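Local structure of alginate lyase (Aplysia kurodai, 5GMT) at residues Arg60-Lys65 against Pro258-Ser263. The protein is an alginate lyase of polysaccharide lyase family 14 that breaks glycosidic bonds in alginate, with specificity for polymannuronate. Residues are numbered along the deposited sequence; the frame is centred on the assembly and turned at random.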
ATOM      1  N   ARG A  60      -6.759  -0.941 -14.061  1.00  7.48           N
ATOM      2  CA  ARG A  60      -6.914   0.512 -14.103  1.00  7.10           C
ATOM      3  C   ARG A  60      -7.944   0.960 -13.095  1.00  6.21           C
ATOM      4  O   ARG A  60      -9.036   0.408 -13.028  1.00  6.99           O
ATOM      5  CB  ARG A  60      -7.314   1.005 -15.504  1.00  7.10           C
ATOM      6  CG  ARG A  60      -7.194   2.524 -15.659  1.00  9.21           C
ATOM      7  CD  ARG A  60      -7.827   3.045 -16.958  1.00  9.30           C
ATOM      8  NE  ARG A  60      -9.287   3.118 -16.847  1.00  6.54           N
ATOM      9  CZ  ARG A  60     -10.103   3.565 -17.802  1.00  9.79           C
ATOM     10  NH1 ARG A  60      -9.622   3.982 -18.966  1.00  9.87           N
ATOM     11  NH2 ARG A  60     -11.414   3.599 -17.583  1.00  9.03           N
ATOM     12  N   ILE A  61      -7.577   1.969 -12.316  1.00  5.99           N
ATOM     13  CA  ILE A  61      -8.471   2.557 -11.334  1.00  7.55           C
ATOM     14  C   ILE A  61      -8.787   3.995 -11.729  1.00  6.66           C
ATOM     15  O   ILE A  61      -7.880   4.797 -11.973  1.00  6.33           O
ATOM     16  CB  ILE A  61      -7.850   2.551  -9.914  1.00  8.71           C
ATOM     17  CG1 ILE A  61      -7.338   1.153  -9.542  1.00  7.33           C
ATOM     18  CG2 ILE A  61      -8.862   3.093  -8.899  1.00  7.53           C
ATOM     19  CD1 ILE A  61      -8.416   0.069  -9.522  1.00  6.09           C
ATOM     20  N   PHE A  62     -10.078   4.313 -11.762  1.00  5.15           N
ATOM     21  CA  PHE A  62     -10.555   5.634 -12.113  1.00  8.45           C
ATOM     22  C   PHE A  62     -10.973   6.410 -10.859  1.00  9.13           C
ATOM     23  O   PHE A  62     -11.725   5.893 -10.037  1.00  9.57           O
ATOM     24  CB  PHE A  62     -11.727   5.507 -13.088  1.00  6.81           C
ATOM     25  CG  PHE A  62     -12.486   6.777 -13.299  1.00  9.46           C
ATOM     26  CD1 PHE A  62     -11.839   7.911 -13.764  1.00 10.65           C
ATOM     27  CD2 PHE A  62     -13.847   6.833 -13.058  1.00  8.93           C
ATOM     28  CE1 PHE A  62     -12.534   9.084 -13.986  1.00 12.25           C
ATOM     29  CE2 PHE A  62     -14.555   8.004 -13.270  1.00 12.35           C
ATOM     30  CZ  PHE A  62     -13.899   9.129 -13.737  1.00 12.56           C
ATOM     31  N   TYR A  63     -10.455   7.631 -10.710  1.00  6.71           N
ATOM     32  CA  TYR A  63     -10.888   8.536  -9.658  1.00  7.60           C
ATOM     33  C   TYR A  63     -11.571   9.725 -10.307  1.00  9.84           C
ATOM     34  O   TYR A  63     -10.931  10.541 -10.983  1.00  8.12           O
ATOM     35  CB  TYR A  63      -9.724   9.038  -8.787  1.00  8.22           C
ATOM     36  CG  TYR A  63      -8.617   8.046  -8.505  1.00  8.04           C
ATOM     37  CD1 TYR A  63      -8.526   7.386  -7.273  1.00  8.12           C
ATOM     38  CD2 TYR A  63      -7.640   7.790  -9.461  1.00  8.42           C
ATOM     39  CE1 TYR A  63      -7.501   6.490  -7.029  1.00  6.08           C
ATOM     40  CE2 TYR A  63      -6.625   6.899  -9.230  1.00  7.40           C
ATOM     41  CZ  TYR A  63      -6.551   6.254  -8.007  1.00  8.27           C
ATOM     42  OH  TYR A  63      -5.528   5.376  -7.784  1.00  6.53           O
ATOM     43  N   GLU A  64     -12.869   9.824 -10.095  1.00  8.90           N
ATOM     44  CA  GLU A  64     -13.637  10.912 -10.657  1.00 10.40           C
ATOM     45  C   GLU A  64     -13.227  12.239 -10.032  1.00 11.95           C
ATOM     46  O   GLU A  64     -12.914  12.290  -8.846  1.00 10.07           O
ATOM     47  CB  GLU A  64     -15.113  10.649 -10.427  1.00 11.37           C
ATOM     48  CG  GLU A  64     -16.033  11.551 -11.170  1.00 14.35           C
ATOM     49  CD  GLU A  64     -17.316  10.831 -11.514  1.00 19.68           C
ATOM     50  OE1 GLU A  64     -17.695  10.847 -12.709  1.00 14.85           O
ATOM     51  OE2 GLU A  64     -17.919  10.232 -10.587  1.00 13.13           O
ATOM     52  N   LYS A  65     -13.232  13.301 -10.833  1.00  8.74           N
ATOM     53  CA  LYS A  65     -13.015  14.650 -10.322  1.00  9.07           C
ATOM     54  C   LYS A  65     -13.934  14.889  -9.136  1.00 10.32           C
ATOM     55  O   LYS A  65     -15.124  14.567  -9.195  1.00 12.22           O
ATOM     56  CB  LYS A  65     -13.263  15.682 -11.431  1.00 12.58           C
ATOM     57  CG  LYS A  65     -12.999  17.124 -11.020  1.00 11.53           C
ATOM     58  CD  LYS A  65     -13.045  18.050 -12.233  1.00 13.22           C
ATOM     59  CE  LYS A  65     -12.726  19.490 -11.820  1.00 17.39           C
ATOM     60  NZ  LYS A  65     -12.589  20.380 -13.010  1.00 25.08           N
ATOM     61  N   PRO A 258      -8.620  16.757  -7.885  1.00  9.44           N
ATOM     62  CA  PRO A 258      -8.756  17.961  -8.718  1.00 12.73           C
ATOM     63  C   PRO A 258      -9.162  17.622 -10.151  1.00 14.27           C
ATOM     64  O   PRO A 258      -9.833  18.430 -10.789  1.00 13.25           O
ATOM     65  CB  PRO A 258      -7.360  18.599  -8.657  1.00 12.25           C
ATOM     66  CG  PRO A 258      -6.448  17.529  -8.193  1.00 16.82           C
ATOM     67  CD  PRO A 258      -7.270  16.628  -7.311  1.00 11.67           C
ATOM     68  N   ASN A 259      -8.789  16.431 -10.620  1.00 11.06           N
ATOM     69  CA  ASN A 259      -9.066  15.998 -11.988  1.00 10.08           C
ATOM     70  C   ASN A 259      -9.752  14.633 -12.077  1.00 10.74           C
ATOM     71  O   ASN A 259      -9.627  13.799 -11.183  1.00 10.99           O
ATOM     72  CB  ASN A 259      -7.777  15.909 -12.796  1.00  9.97           C
ATOM     73  CG  ASN A 259      -6.931  17.171 -12.736  1.00 10.75           C
ATOM     74  OD1 ASN A 259      -7.438  18.284 -12.673  1.00 15.18           O
ATOM     75  ND2 ASN A 259      -5.623  16.988 -12.805  1.00 12.67           N
ATOM     76  N   ASP A 260     -10.463  14.403 -13.176  1.00 13.03           N
ATOM     77  CA  ASP A 260     -10.709  13.045 -13.620  1.00  9.02           C
ATOM     78  C   ASP A 260      -9.340  12.436 -13.905  1.00 11.27           C
ATOM     79  O   ASP A 260      -8.589  12.951 -14.736  1.00  9.80           O
ATOM     80  CB  ASP A 260     -11.596  13.015 -14.872  1.00 12.37           C
ATOM     81  CG  ASP A 260     -13.013  13.501 -14.599  1.00 11.62           C
ATOM     82  OD1 ASP A 260     -13.624  13.041 -13.617  1.00 10.77           O
ATOM     83  OD2 ASP A 260     -13.512  14.372 -15.348  1.00 17.04           O
ATOM     84  N   CYS A 261      -8.990  11.361 -13.203  1.00  8.10           N
ATOM     85  CA  CYS A 261      -7.646  10.814 -13.356  1.00  7.88           C
ATOM     86  C   CYS A 261      -7.644   9.303 -13.159  1.00  9.09           C
ATOM     87  O   CYS A 261      -8.637   8.711 -12.714  1.00  8.56           O
ATOM     88  CB  CYS A 261      -6.680  11.490 -12.376  1.00  9.04           C
ATOM     89  SG  CYS A 261      -7.192  11.337 -10.645  1.00  8.89           S
ATOM     90  N   TYR A 262      -6.521   8.685 -13.516  1.00 10.67           N
ATOM     91  CA  TYR A 262      -6.439   7.235 -13.593  1.00 10.08           C
ATOM     92  C   TYR A 262      -5.094   6.711 -13.125  1.00  9.80           C
ATOM     93  O   TYR A 262      -4.034   7.280 -13.425  1.00  9.39           O
ATOM     94  CB  TYR A 262      -6.660   6.747 -15.033  1.00  7.87           C
ATOM     95  CG  TYR A 262      -7.880   7.283 -15.731  1.00  9.24           C
ATOM     96  CD1 TYR A 262      -7.881   8.557 -16.278  1.00  8.34           C
ATOM     97  CD2 TYR A 262      -9.019   6.499 -15.884  1.00  7.00           C
ATOM     98  CE1 TYR A 262      -8.989   9.045 -16.937  1.00 10.17           C
ATOM     99  CE2 TYR A 262     -10.133   6.975 -16.546  1.00  8.42           C
ATOM    100  CZ  TYR A 262     -10.111   8.257 -17.063  1.00 10.13           C
ATOM    101  OH  TYR A 262     -11.206   8.746 -17.731  1.00 10.77           O
ATOM    102  N   SER A 263      -5.131   5.588 -12.429  1.00  7.79           N
ATOM    103  CA  SER A 263      -3.910   4.876 -12.144  1.00  7.07           C
ATOM    104  C   SER A 263      -3.960   3.518 -12.825  1.00  8.06           C
ATOM    105  O   SER A 263      -5.036   2.969 -13.066  1.00  7.74           O
ATOM    106  CB  SER A 263      -3.685   4.727 -10.633  1.00  7.11           C
ATOM    107  OG  SER A 263      -4.764   4.064  -9.997  1.00  8.90           O
TER
HETATM  108  O   HOH W   1      -9.962  19.530 -13.588  1.00 20.91           O
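Y63 turns the edge of its ring to C261 and S263 on the neighbouring antiparallel strand and shows how one side chain can tie two strands together. With chi1 at -36°, CG sits beside the backbone N, and the ring runs toward both residues. CB packs against C261 SG, with CG slightly farther from it. Y63 CD2 lies 3.5 Å from C261 O and 3.8 Å from C261 SG, the sulfur oblique to the ring. Further out, the ring edge at Y63 CE2 and CZ faces S263 OG. At the tip, Y63 OH is hydrogen-bonded to S263 OG at 2.7 Å and also to T246 of strand 238-247, so this buried hydroxyl has two partners. One ring face receives I61 CG2, while F248 meets the ring edge-to-face.

The backbone pairing is regular: hydrogen-bonded pairs I61-S263 and Y63-C261 flank the non-hydrogen-bonded pair F62-Y262. On the face carrying F62 and Y262, F62 CD1 lies over one side of the Y262 ring, 3.4 Å from CE2, with the ring planes 32° apart. R60 comes in obliquely from the other side; Y262 CE2 sits over the centre of one guanidinium face, the planes inclined by 52°. Where the pairing ends, D260 OD1 accepts a hydrogen bond from K65 N, from above the carboxylate plane.

Through T246, Y63 reaches the facing sheet, as expected of this family's concanavalin-like beta-sandwich.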